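Local coordinates for lactose Operon Repressor (Escherichia coli, PDB 1JYE), which represses transcription of the lactose operon by binding operator DNA, and releases it when an inducer sugar occupies the core domain, at residues 126-131 / 145-150; 181-186 / 237-242; 220-225 / 249-254. The protein carries 1 engineered substitution. All blocks are in the same frame, centred on the assembly; numbering follows the deposited sequence.

Contact 1 of 3, residues 126-131 / 145-150; sequences YPLDDQ and ALFLDV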
loop_
_atom_site.group_PDB
_atom_site.type_symbol
_atom_site.label_atom_id
_atom_site.label_comp_id
_atom_site.label_asym_id
_atom_site.label_seq_id
_atom_site.Cartn_x
_atom_site.Cartn_y
_atom_site.Cartn_z
ATOM N N TYR A 126 -8.874 -12.791 5.211
ATOM C CA TYR A 126 -8.062 -12.936 6.414
ATOM C C TYR A 126 -7.489 -14.359 6.437
ATOM O O TYR A 126 -8.201 -15.316 6.152
ATOM C CB TYR A 126 -8.964 -12.701 7.628
ATOM C CG TYR A 126 -8.251 -12.687 8.955
ATOM C CD1 TYR A 126 -7.546 -11.562 9.380
ATOM C CD2 TYR A 126 -8.276 -13.804 9.787
ATOM C CE1 TYR A 126 -6.882 -11.551 10.604
ATOM C CE2 TYR A 126 -7.616 -13.805 11.011
ATOM C CZ TYR A 126 -6.921 -12.677 11.414
ATOM O OH TYR A 126 -6.267 -12.679 12.623
ATOM N N PRO A 127 -6.199 -14.515 6.785
ATOM C CA PRO A 127 -5.576 -15.847 6.817
ATOM C C PRO A 127 -6.137 -16.791 7.877
ATOM O O PRO A 127 -6.100 -16.497 9.068
ATOM C CB PRO A 127 -4.100 -15.525 7.037
ATOM C CG PRO A 127 -4.162 -14.308 7.906
ATOM C CD PRO A 127 -5.253 -13.484 7.250
ATOM N N LEU A 128 -6.646 -17.938 7.433
ATOM C CA LEU A 128 -7.233 -18.914 8.348
ATOM C C LEU A 128 -6.823 -20.336 7.987
ATOM O O LEU A 128 -6.840 -20.702 6.815
ATOM C CB LEU A 128 -8.760 -18.817 8.294
ATOM C CG LEU A 128 -9.390 -17.529 8.822
ATOM C CD1 LEU A 128 -10.804 -17.387 8.286
ATOM C CD2 LEU A 128 -9.378 -17.547 10.349
ATOM N N ASP A 129 -6.459 -21.142 8.982
ATOM C CA ASP A 129 -6.093 -22.518 8.677
ATOM C C ASP A 129 -7.375 -23.313 8.440
ATOM O O ASP A 129 -8.473 -22.766 8.547
ATOM C CB ASP A 129 -5.225 -23.142 9.788
ATOM C CG ASP A 129 -5.984 -23.408 11.080
ATOM O OD1 ASP A 129 -7.220 -23.259 11.125
ATOM O OD2 ASP A 129 -5.317 -23.793 12.066
ATOM N N ASP A 130 -7.241 -24.592 8.107
ATOM C CA ASP A 130 -8.403 -25.423 7.810
ATOM C C ASP A 130 -9.527 -25.368 8.840
ATOM O O ASP A 130 -10.651 -24.974 8.519
ATOM C CB ASP A 130 -7.962 -26.875 7.596
ATOM C CG ASP A 130 -9.075 -27.749 7.041
ATOM O OD1 ASP A 130 -9.817 -28.365 7.838
ATOM O OD2 ASP A 130 -9.214 -27.813 5.802
ATOM N N GLN A 131 -9.228 -25.756 10.074
ATOM C CA GLN A 131 -10.232 -25.761 11.130
ATOM C C GLN A 131 -10.823 -24.392 11.452
ATOM O O GLN A 131 -12.028 -24.275 11.676
ATOM C CB GLN A 131 -9.654 -26.397 12.395
ATOM C CG GLN A 131 -9.782 -27.913 12.425
ATOM C CD GLN A 131 -9.344 -28.572 11.131
ATOM O OE1 GLN A 131 -8.167 -28.543 10.771
ATOM N NE2 GLN A 131 -10.295 -29.171 10.421
ATOM N N ALA A 145 -20.470 -17.145 2.181
ATOM C CA ALA A 145 -19.153 -16.656 2.573
ATOM C C ALA A 145 -18.077 -17.166 1.622
ATOM O O ALA A 145 -18.021 -18.356 1.308
ATOM C CB ALA A 145 -18.837 -17.095 3.997
ATOM N N LEU A 146 -17.213 -16.257 1.184
ATOM C CA LEU A 146 -16.135 -16.592 0.262
ATOM C C LEU A 146 -14.799 -16.225 0.905
ATOM O O LEU A 146 -14.604 -15.090 1.332
ATOM C CB LEU A 146 -16.332 -15.818 -1.043
ATOM C CG LEU A 146 -15.363 -16.063 -2.196
ATOM C CD1 LEU A 146 -15.503 -17.503 -2.704
ATOM C CD2 LEU A 146 -15.674 -15.082 -3.313
ATOM N N PHE A 147 -13.884 -17.190 0.973
ATOM C CA PHE A 147 -12.575 -16.975 1.593
ATOM C C PHE A 147 -11.469 -16.735 0.570
ATOM O O PHE A 147 -11.375 -17.446 -0.432
ATOM C CB PHE A 147 -12.206 -18.182 2.465
ATOM C CG PHE A 147 -13.145 -18.411 3.621
ATOM C CD1 PHE A 147 -14.429 -18.913 3.408
ATOM C CD2 PHE A 147 -12.746 -18.125 4.920
ATOM C CE1 PHE A 147 -15.301 -19.129 4.481
ATOM C CE2 PHE A 147 -13.609 -18.334 6.002
ATOM C CZ PHE A 147 -14.890 -18.839 5.780
ATOM N N LEU A 148 -10.621 -15.744 0.838
ATOM C CA LEU A 148 -9.532 -15.407 -0.076
ATOM C C LEU A 148 -8.126 -15.681 0.463
ATOM O O LEU A 148 -7.138 -15.470 -0.244
ATOM C CB LEU A 148 -9.637 -13.931 -0.477
ATOM C CG LEU A 148 -10.994 -13.460 -1.010
ATOM C CD1 LEU A 148 -10.901 -11.989 -1.432
ATOM C CD2 LEU A 148 -11.416 -14.334 -2.189
ATOM N N ASP A 149 -8.021 -16.148 1.704
ATOM C CA ASP A 149 -6.707 -16.422 2.290
ATOM C C ASP A 149 -6.760 -17.704 3.109
ATOM O O ASP A 149 -6.734 -17.679 4.342
ATOM C CB ASP A 149 -6.270 -15.260 3.184
ATOM C CG ASP A 149 -4.774 -15.261 3.460
ATOM O OD1 ASP A 149 -4.101 -16.273 3.157
ATOM O OD2 ASP A 149 -4.272 -14.245 3.984
ATOM N N VAL A 150 -6.833 -18.822 2.400
ATOM C CA VAL A 150 -6.911 -20.141 3.015
ATOM C C VAL A 150 -6.183 -21.138 2.123
ATOM O O VAL A 150 -5.649 -20.773 1.073
ATOM C CB VAL A 150 -8.382 -20.608 3.126
ATOM C CG1 VAL A 150 -9.133 -19.752 4.121
ATOM C CG2 VAL A 150 -9.062 -20.529 1.751
HETATM O O HOH W 1 -9.729 -16.296 4.141
#
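Y126 meets D149 through its backbone: a water donates to Y126 O (2.7 Å) and accepts from D149 N, bridging the two segments where the carbonyl oxygens of Y126 and D149, both acceptors, face each other with no proton to share. P127 comes next, against the carboxylate of D149. Its CB is 3.3 Å from D149 OD2, and because CG of D149 stands opposite the backbone N (chi1 -162°), the acid group is carried over the proline ring, with OD2 also near P127 CD and N. The other oxygen, D149 OD1, is hydrogen-bonded to S193 OG, helping to fix the carboxylate's rotation. D149 O is used twice from this side: P127 CA makes a CH...O contact with it at 3.3 Å, and L128 N donates a 3.1 Å hydrogen bond to the same D149 O, the donor lying almost on the extended C=O line (174°). The L128 side chain then leaves the backbone for the interior, where its CD1 reaches the rim of the F147 ring, in the ring plane, 3.7 Å from F147 CE2. The backbone oxygen L128 O lies 3.7 Å from V150 CG1. D129 follows as N-cap of helix 130-139, its OD1 accepting from D132 N. Such a pairing of segments at the C-terminal side of neighbouring parallel strands belongs to the beta-alpha-beta unit 122-125, 130-139, 145-147 of a periplasmic-binding-protein-like subdomain.

Contact 2 of 3, residues 181-186 / 237-242; sequences QIALLA and IVPTAM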
loop_
_atom_site.group_PDB
_atom_site.type_symbol
_atom_site.label_atom_id
_atom_site.label_comp_id
_atom_site.label_asym_id
_atom_site.label_seq_id
_atom_site.Cartn_x
_atom_site.Cartn_y
_atom_site.Cartn_z
ATOM N N GLN A 181 23.338 -22.826 -3.767
ATOM C CA GLN A 181 23.405 -22.280 -2.408
ATOM C C GLN A 181 22.273 -21.271 -2.271
ATOM O O GLN A 181 22.439 -20.093 -2.588
ATOM C CB GLN A 181 24.744 -21.574 -2.181
ATOM C CG GLN A 181 25.959 -22.489 -2.195
ATOM C CD GLN A 181 25.989 -23.433 -1.009
ATOM O OE1 GLN A 181 25.273 -24.433 -0.977
ATOM N NE2 GLN A 181 26.813 -23.110 -0.021
ATOM N N ILE A 182 21.132 -21.734 -1.775
ATOM C CA ILE A 182 19.954 -20.887 -1.658
ATOM C C ILE A 182 19.430 -20.697 -0.241
ATOM O O ILE A 182 19.416 -21.628 0.561
ATOM C CB ILE A 182 18.831 -21.465 -2.544
ATOM C CG1 ILE A 182 19.333 -21.555 -3.989
ATOM C CG2 ILE A 182 17.570 -20.602 -2.450
ATOM C CD1 ILE A 182 18.410 -22.294 -4.932
ATOM N N ALA A 183 19.002 -19.474 0.065
ATOM C CA ALA A 183 18.454 -19.170 1.377
ATOM C C ALA A 183 16.993 -18.778 1.201
ATOM O O ALA A 183 16.606 -18.256 0.153
ATOM C CB ALA A 183 19.231 -18.032 2.036
ATOM N N LEU A 184 16.189 -19.042 2.225
ATOM C CA LEU A 184 14.768 -18.726 2.194
ATOM C C LEU A 184 14.406 -17.694 3.248
ATOM O O LEU A 184 14.880 -17.761 4.380
ATOM C CB LEU A 184 13.933 -19.984 2.459
ATOM C CG LEU A 184 14.218 -21.233 1.621
ATOM C CD1 LEU A 184 13.291 -22.364 2.076
ATOM C CD2 LEU A 184 14.019 -20.930 0.148
ATOM N N LEU A 185 13.573 -16.729 2.873
ATOM C CA LEU A 185 13.106 -15.721 3.820
ATOM C C LEU A 185 11.591 -15.786 3.738
ATOM O O LEU A 185 10.977 -15.228 2.826
ATOM C CB LEU A 185 13.604 -14.320 3.447
ATOM C CG LEU A 185 13.047 -13.189 4.325
ATOM C CD1 LEU A 185 13.228 -13.522 5.803
ATOM C CD2 LEU A 185 13.760 -11.889 3.980
ATOM N N ALA A 186 10.999 -16.490 4.697
ATOM C CA ALA A 186 9.558 -16.692 4.742
ATOM C C ALA A 186 8.790 -15.543 5.366
ATOM O O ALA A 186 9.358 -14.702 6.063
ATOM C CB ALA A 186 9.250 -17.985 5.504
ATOM N N ILE A 237 26.837 -16.647 6.630
ATOM C CA ILE A 237 26.066 -17.440 5.683
ATOM C C ILE A 237 25.793 -16.567 4.465
ATOM O O ILE A 237 25.001 -15.626 4.530
ATOM C CB ILE A 237 24.735 -17.908 6.300
ATOM C CG1 ILE A 237 25.020 -18.788 7.520
ATOM C CG2 ILE A 237 23.917 -18.672 5.265
ATOM C CD1 ILE A 237 23.779 -19.295 8.232
ATOM N N VAL A 238 26.460 -16.882 3.359
ATOM C CA VAL A 238 26.311 -16.106 2.135
ATOM C C VAL A 238 25.834 -16.966 0.974
ATOM O O VAL A 238 26.625 -17.641 0.310
ATOM C CB VAL A 238 27.651 -15.435 1.738
ATOM C CG1 VAL A 238 27.437 -14.479 0.573
ATOM C CG2 VAL A 238 28.236 -14.702 2.931
ATOM N N PRO A 239 24.522 -16.956 0.713
ATOM C CA PRO A 239 23.981 -17.752 -0.388
ATOM C C PRO A 239 24.252 -17.028 -1.699
ATOM O O PRO A 239 24.685 -15.877 -1.693
ATOM C CB PRO A 239 22.494 -17.801 -0.062
ATOM C CG PRO A 239 22.255 -16.413 0.481
ATOM C CD PRO A 239 23.450 -16.221 1.411
ATOM N N THR A 240 24.019 -17.700 -2.820
ATOM C CA THR A 240 24.197 -17.055 -4.110
ATOM C C THR A 240 22.824 -16.560 -4.561
ATOM O O THR A 240 22.715 -15.752 -5.477
ATOM C CB THR A 240 24.787 -18.011 -5.176
ATOM O OG1 THR A 240 23.954 -19.168 -5.315
ATOM C CG2 THR A 240 26.198 -18.435 -4.783
ATOM N N ALA A 241 21.776 -17.040 -3.897
ATOM C CA ALA A 241 20.417 -16.629 -4.235
ATOM C C ALA A 241 19.475 -16.734 -3.042
ATOM O O ALA A 241 19.673 -17.553 -2.143
ATOM C CB ALA A 241 19.885 -17.472 -5.394
ATOM N N MET A 242 18.446 -15.894 -3.048
ATOM C CA MET A 242 17.457 -15.880 -1.981
ATOM C C MET A 242 16.041 -15.875 -2.539
ATOM O O MET A 242 15.747 -15.163 -3.498
ATOM C CB MET A 242 17.620 -14.626 -1.108
ATOM C CG MET A 242 18.917 -14.525 -0.326
ATOM S SD MET A 242 18.963 -12.983 0.627
ATOM C CE MET A 242 17.849 -13.360 1.964
HETATM O O HOH W 2 25.036 -21.490 -5.924
HETATM O O HOH W 3 27.243 -20.364 0.270
#
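Two neighbouring strands of a four-stranded parallel sheet, 182-186 and 241-244, begin side by side here, in the periplasmic-binding-protein-like core of the repressor. The parallel bridges pair I182 with A241 and A183 with M242. A183 N donates to A241 O at 3.0 Å, and A241 O also receives the CA-H of I182. One step earlier the regular pairing gives way to a loop: Q181 O takes a 2.9 Å bond from T240 N, tilted 15° from its carbonyl plane, and a weak, longer one from A241 N. Two backbone donors thus converge on one oxygen where the strand pair begins. T240 OG1, placed between its own backbone N and carbonyl carbon (chi1 57°), is hydrogen-bonded to H179 ND1 and shares a water with Q181 N. On one face of the sheet I182 CG1 approaches A241 CB; on the other, A183 CB touches P239 CG at 3.8 Å and M242 CG at 4.2 Å, while helix 222-234 covers this face through M232. At the outer end the Q181 chain bends at chi2, and a second water accepts from Q181 NE2 (2.8 Å) and donates to V238 O (2.8 Å).

Contact 3 of 3, residues 220-225 / 249-254; sequences WSAMSG and MALGAM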
loop_
_atom_site.group_PDB
_atom_site.type_symbol
_atom_site.label_atom_id
_atom_site.label_comp_id
_atom_site.label_asym_id
_atom_site.label_seq_id
_atom_site.Cartn_x
_atom_site.Cartn_y
_atom_site.Cartn_z
ATOM N N TRP A 220 6.566 -9.557 6.596
ATOM C CA TRP A 220 6.022 -8.919 5.389
ATOM C C TRP A 220 6.605 -7.523 5.150
ATOM O O TRP A 220 6.466 -6.975 4.055
ATOM C CB TRP A 220 4.490 -8.791 5.446
ATOM C CG TRP A 220 3.685 -10.077 5.466
ATOM C CD1 TRP A 220 2.613 -10.346 6.273
ATOM C CD2 TRP A 220 3.812 -11.211 4.587
ATOM N NE1 TRP A 220 2.066 -11.564 5.952
ATOM C CE2 TRP A 220 2.780 -12.117 4.923
ATOM C CE3 TRP A 220 4.694 -11.546 3.550
ATOM C CZ2 TRP A 220 2.603 -13.341 4.258
ATOM C CZ3 TRP A 220 4.517 -12.767 2.886
ATOM C CH2 TRP A 220 3.478 -13.645 3.247
ATOM N N SER A 221 7.260 -6.949 6.157
ATOM C CA SER A 221 7.821 -5.601 6.010
ATOM C C SER A 221 9.238 -5.566 5.456
ATOM O O SER A 221 10.013 -6.513 5.614
ATOM C CB SER A 221 7.806 -4.861 7.354
ATOM O OG SER A 221 8.798 -5.371 8.233
ATOM N N ALA A 222 9.578 -4.455 4.809
ATOM C CA ALA A 222 10.909 -4.292 4.252
ATOM C C ALA A 222 11.953 -4.361 5.361
ATOM O O ALA A 222 13.011 -4.964 5.185
ATOM C CB ALA A 222 11.016 -2.956 3.510
ATOM N N MET A 223 11.659 -3.758 6.509
ATOM C CA MET A 223 12.626 -3.769 7.598
ATOM C C MET A 223 12.920 -5.184 8.083
ATOM O O MET A 223 14.056 -5.489 8.437
ATOM C CB MET A 223 12.150 -2.906 8.770
ATOM C CG MET A 223 13.224 -2.694 9.843
ATOM S SD MET A 223 14.775 -1.987 9.192
ATOM C CE MET A 223 14.296 -0.274 8.968
ATOM N N SER A 224 11.914 -6.054 8.091
ATOM C CA SER A 224 12.161 -7.426 8.539
ATOM C C SER A 224 13.063 -8.134 7.527
ATOM O O SER A 224 13.892 -8.968 7.896
ATOM C CB SER A 224 10.844 -8.198 8.728
ATOM O OG SER A 224 10.242 -8.557 7.496
ATOM N N GLY A 225 12.911 -7.793 6.250
ATOM C CA GLY A 225 13.750 -8.400 5.230
ATOM C C GLY A 225 15.185 -7.941 5.408
ATOM O O GLY A 225 16.134 -8.707 5.235
ATOM N N MET A 249 9.736 -7.423 1.598
ATOM C CA MET A 249 10.828 -8.031 2.344
ATOM C C MET A 249 12.027 -8.165 1.412
ATOM O O MET A 249 13.171 -8.076 1.852
ATOM C CB MET A 249 10.428 -9.404 2.897
ATOM C CG MET A 249 9.400 -9.325 4.008
ATOM S SD MET A 249 9.237 -10.879 4.901
ATOM C CE MET A 249 8.440 -11.855 3.707
ATOM N N ALA A 250 11.766 -8.370 0.123
ATOM C CA ALA A 250 12.856 -8.496 -0.845
ATOM C C ALA A 250 13.609 -7.175 -0.938
ATOM O O ALA A 250 14.830 -7.159 -1.084
ATOM C CB ALA A 250 12.318 -8.897 -2.219
ATOM N N LEU A 251 12.878 -6.066 -0.861
ATOM C CA LEU A 251 13.499 -4.746 -0.912
ATOM C C LEU A 251 14.476 -4.631 0.256
ATOM O O LEU A 251 15.599 -4.139 0.100
ATOM C CB LEU A 251 12.432 -3.653 -0.797
ATOM C CG LEU A 251 12.947 -2.209 -0.704
ATOM C CD1 LEU A 251 13.523 -1.775 -2.046
ATOM C CD2 LEU A 251 11.799 -1.293 -0.305
ATOM N N GLY A 252 14.034 -5.082 1.425
ATOM C CA GLY A 252 14.871 -5.038 2.608
ATOM C C GLY A 252 16.106 -5.903 2.433
ATOM O O GLY A 252 17.207 -5.504 2.799
ATOM N N ALA A 253 15.920 -7.094 1.873
ATOM C CA ALA A 253 17.036 -8.008 1.642
ATOM C C ALA A 253 18.035 -7.374 0.686
ATOM O O ALA A 253 19.245 -7.447 0.893
ATOM C CB ALA A 253 16.524 -9.326 1.062
ATOM N N MET A 254 17.520 -6.751 -0.368
ATOM C CA MET A 254 18.370 -6.106 -1.358
ATOM C C MET A 254 19.200 -5.000 -0.715
ATOM O O MET A 254 20.376 -4.825 -1.043
ATOM C CB MET A 254 17.508 -5.549 -2.491
ATOM C CG MET A 254 16.921 -6.635 -3.384
ATOM S SD MET A 254 15.643 -6.025 -4.496
ATOM C CE MET A 254 16.579 -4.819 -5.438
#
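M249 sends CG away from its own carbonyl carbon (chi1 -70°), runs extended through chi2 and bends at chi3 (-71°), and this course carries its sulfur and methyl against the loop that starts helix 222-234. The site is a close helix-helix contact in the periplasmic-binding-protein-like core: 222-234 and 247-259 flank strand 241-244 in the chain. M249 CE lies obliquely to the indole of W220, 3.8 Å from W220 CE3, while M249 SD accepts a weak hydrogen bond from W220 N (3.4 Å). M249 CG comes up against S221 O at 3.3 Å. With an alanine here in place of M249 the thioether arm is gone, and W220 is likely to lose both the methyl beside its ring and the sulfur facing its amide N.

The same loop is organised by its serines. S221 is the N-cap: its OG accepts from S224 N and is also bonded to the D219 carboxylate. S224 OG, set between its backbone N and carbonyl carbon (chi1 74°), donates to S221 O at 2.8 Å, an oxygen that G225 N also uses.

Beyond the loop the helices approach closely through G225 and G252. A side chain on either would collide with a backbone oxygen of the other helix, M249 O or A222 O respectively, so the lack of CB lets the backbones meet. A222 CB and L251 CD2 fill the flank, where the second subunit also packs: its C281 on A222 and its Y282 on L251. Both glycines make CH...O contacts: G225 CA with M249 O at an angle of 162° at the hydrogen, and G252 CA with A222 O at 3.2 Å.

From the N terminus, contact 1 comes first and closes the shortest loop: helix 130-139 leads from 126-131 to 145-150 in one beta-alpha-beta unit of the first parallel sheet. The chain then passes to the other side of its centre, where contacts 2 and 3 form. Segment 181-186 opens contact 2, 220-225 opens contact 3, 237-242 closes the former and 249-254 the latter, so the two loops cross. Contact 2 joins two strands of the second parallel sheet, contact 3 the helices 222-234 and 247-259, and the two touch where L185 CD2 packs on G225 CA. Contact 1 stands apart, its centre about 30 Å from that of contact 2 and 25 Å from that of contact 3.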